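Local structure of 3-methyladenine dna-glycosylase (Archaeoglobus fulgidus, 2JHN) at residues W2-K7 against R67-V72. The protein is an archaeal AlkA-type DNA glycosylase of the HhH-GPD superfamily, with a TATA-box-binding-protein-like domain at its N-terminal end. The protein carries 1 engineered substitution. Residues are numbered along the deposited sequence; the frame is centred on the assembly and turned at random.
Sequences WRIELK and REWEAV
Trp2 and Trp69 bring the two backbones nearest each other, their CA atoms 7.8 Å apart, where strand 2-5 passes the N-terminal part of the helix that runs on to residue 80. That spacing is bridged by side chains, and both tryptophans point their CB toward the opposing segment. The indoles form an offset stack: the centroids of their five-membered rings lie 4.3 Å apart with planes inclined by 16°, and Trp2 CD1 sits 3.4 Å from Trp69 CG. The two side chains run past each other in opposite directions, and Trp2 CB sits over the six-membered ring of Trp69, 3.4 Å from its centroid and 2° off the ring normal, as a CH-pi contact. Strand 2-5 is an outermost strand of the antiparallel sheet in the TATA-box-binding-protein-like domain, hydrogen-bonded to strand 57-62 through Trp2 with Val60 and Ile4 with Ile58; the start of the helix lies against a face of this sheet, Trp69 also touching Val60. Trp69 extends its benzo end to the strand because chi1 (169°) sets CG opposite the backbone N, and CH2 meets Ile4 CG1 at 3.6 Å, at the ring edge, near its plane. Its CZ2 also comes within 3.7 Å of Arg3 O. Arg3 directs its CB away from the helix, and its guanidinium group forms a salt bridge with Glu53. Trp2 stacks on Phe64, and a mercury (II) ion lies about 4 Å from its side chain.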
loop_
_atom_site.group_PDB
_atom_site.type_symbol
_atom_site.label_atom_id
_atom_site.label_comp_id
_atom_site.label_asym_id
_atom_site.label_seq_id
_atom_site.Cartn_x
_atom_site.Cartn_y
_atom_site.Cartn_z
ATOM N N TRP A 2 -23.798 2.266 2.144
ATOM C CA TRP A 2 -23.367 3.605 2.486
ATOM C C TRP A 2 -22.697 4.144 1.230
ATOM O O TRP A 2 -22.292 3.369 0.353
ATOM C CB TRP A 2 -22.382 3.588 3.657
ATOM C CG TRP A 2 -22.936 2.999 4.958
ATOM C CD1 TRP A 2 -23.494 3.686 6.003
ATOM C CD2 TRP A 2 -22.947 1.617 5.336
ATOM N NE1 TRP A 2 -23.862 2.810 7.006
ATOM C CE2 TRP A 2 -23.536 1.538 6.623
ATOM C CE3 TRP A 2 -22.533 0.436 4.708
ATOM C CZ2 TRP A 2 -23.722 0.309 7.298
ATOM C CZ3 TRP A 2 -22.712 -0.795 5.383
ATOM C CH2 TRP A 2 -23.308 -0.844 6.659
ATOM N N ARG A 3 -22.571 5.463 1.162
ATOM C CA ARG A 3 -21.997 6.150 -0.000
ATOM C C ARG A 3 -20.916 7.129 0.431
ATOM O O ARG A 3 -21.091 7.870 1.407
ATOM C CB ARG A 3 -23.084 6.900 -0.777
ATOM C CG ARG A 3 -24.060 5.979 -1.499
ATOM C CD ARG A 3 -25.137 6.761 -2.290
ATOM N NE ARG A 3 -25.775 5.885 -3.278
ATOM C CZ ARG A 3 -26.783 5.042 -3.015
ATOM N NH1 ARG A 3 -27.296 4.961 -1.799
ATOM N NH2 ARG A 3 -27.262 4.276 -3.975
ATOM N N ILE A 4 -19.797 7.096 -0.288
ATOM C CA ILE A 4 -18.726 8.074 -0.122
ATOM C C ILE A 4 -18.793 9.048 -1.294
ATOM O O ILE A 4 -18.499 8.674 -2.426
ATOM C CB ILE A 4 -17.320 7.401 -0.122
ATOM C CG1 ILE A 4 -17.172 6.402 1.030
ATOM C CG2 ILE A 4 -16.199 8.482 -0.058
ATOM C CD1 ILE A 4 -15.855 5.620 0.984
ATOM N N GLU A 5 -19.161 10.295 -1.012
ATOM C CA GLU A 5 -19.305 11.316 -2.063
ATOM C C GLU A 5 -18.042 12.148 -2.203
ATOM O O GLU A 5 -17.565 12.715 -1.228
ATOM C CB GLU A 5 -20.502 12.223 -1.761
ATOM C CG GLU A 5 -21.823 11.474 -1.612
ATOM C CD GLU A 5 -22.328 10.856 -2.910
ATOM O OE1 GLU A 5 -21.772 11.114 -4.020
ATOM O OE2 GLU A 5 -23.315 10.092 -2.813
ATOM N N LEU A 6 -17.515 12.208 -3.417
ATOM C CA LEU A 6 -16.227 12.857 -3.709
ATOM C C LEU A 6 -16.457 14.213 -4.363
ATOM O O LEU A 6 -17.454 14.393 -5.072
ATOM C CB LEU A 6 -15.405 11.993 -4.666
ATOM C CG LEU A 6 -15.280 10.487 -4.377
ATOM C CD1 LEU A 6 -14.456 9.808 -5.454
ATOM C CD2 LEU A 6 -14.715 10.260 -3.003
ATOM N N LYS A 7 -15.520 15.145 -4.166
ATOM C CA LYS A 7 -15.587 16.445 -4.863
ATOM C C LYS A 7 -15.123 16.342 -6.317
ATOM O O LYS A 7 -15.613 17.066 -7.191
ATOM C CB LYS A 7 -14.828 17.548 -4.100
ATOM C CG LYS A 7 -15.194 18.963 -4.553
ATOM C CD LYS A 7 -14.287 20.019 -3.952
ATOM C CE LYS A 7 -14.530 21.375 -4.600
ATOM N NZ LYS A 7 -13.508 22.390 -4.185
ATOM N N ARG A 67 -23.346 2.804 13.271
ATOM C CA ARG A 67 -22.558 3.716 14.089
ATOM C C ARG A 67 -21.040 3.583 13.861
ATOM O O ARG A 67 -20.265 4.431 14.311
ATOM C CB ARG A 67 -22.887 3.512 15.568
ATOM C CG ARG A 67 -22.732 2.077 16.041
ATOM C CD ARG A 67 -22.755 1.996 17.556
ATOM N NE ARG A 67 -21.822 0.978 18.019
ATOM C CZ ARG A 67 -22.118 -0.310 18.165
ATOM N NH1 ARG A 67 -23.345 -0.762 17.899
ATOM N NH2 ARG A 67 -21.181 -1.150 18.588
ATOM N N GLU A 68 -20.627 2.510 13.186
ATOM C CA GLU A 68 -19.217 2.298 12.832
ATOM C C GLU A 68 -18.864 2.876 11.451
ATOM O O GLU A 68 -17.690 2.868 11.064
ATOM C CB GLU A 68 -18.862 0.809 12.877
ATOM C CG GLU A 68 -19.024 0.162 14.252
ATOM C CD GLU A 68 -18.655 -1.299 14.258
ATOM O OE1 GLU A 68 -17.648 -1.650 14.905
ATOM O OE2 GLU A 68 -19.349 -2.106 13.597
ATOM N N TRP A 69 -19.870 3.389 10.732
ATOM C CA TRP A 69 -19.675 3.924 9.375
ATOM C C TRP A 69 -18.606 5.015 9.300
ATOM O O TRP A 69 -17.749 4.964 8.429
ATOM C CB TRP A 69 -20.993 4.439 8.753
ATOM C CG TRP A 69 -20.795 5.244 7.475
ATOM C CD1 TRP A 69 -21.231 6.514 7.237
ATOM C CD2 TRP A 69 -20.087 4.834 6.281
ATOM N NE1 TRP A 69 -20.866 6.913 5.970
ATOM C CE2 TRP A 69 -20.154 5.910 5.368
ATOM C CE3 TRP A 69 -19.400 3.666 5.903
ATOM C CZ2 TRP A 69 -19.573 5.855 4.097
ATOM C CZ3 TRP A 69 -18.810 3.610 4.623
ATOM C CH2 TRP A 69 -18.902 4.701 3.745
ATOM N N GLU A 70 -18.656 5.997 10.202
ATOM C CA GLU A 70 -17.691 7.097 10.172
ATOM C C GLU A 70 -16.235 6.587 10.212
ATOM O O GLU A 70 -15.381 7.065 9.461
ATOM C CB GLU A 70 -17.953 8.087 11.313
ATOM C CG GLU A 70 -17.697 9.543 10.944
ATOM C CD GLU A 70 -18.623 10.031 9.835
ATOM O OE1 GLU A 70 -19.854 9.819 9.944
ATOM O OE2 GLU A 70 -18.123 10.625 8.853
ATOM N N ALA A 71 -15.984 5.595 11.064
ATOM C CA ALA A 71 -14.660 4.999 11.215
ATOM C C ALA A 71 -14.273 4.233 9.950
ATOM O O ALA A 71 -13.151 4.371 9.462
ATOM C CB ALA A 71 -14.621 4.077 12.439
ATOM N N VAL A 72 -15.205 3.431 9.426
ATOM C CA VAL A 72 -14.950 2.662 8.206
ATOM C C VAL A 72 -14.672 3.619 7.032
ATOM O O VAL A 72 -13.733 3.415 6.252
ATOM C CB VAL A 72 -16.130 1.711 7.862
ATOM C CG1 VAL A 72 -15.908 1.052 6.490
ATOM C CG2 VAL A 72 -16.310 0.661 8.919
#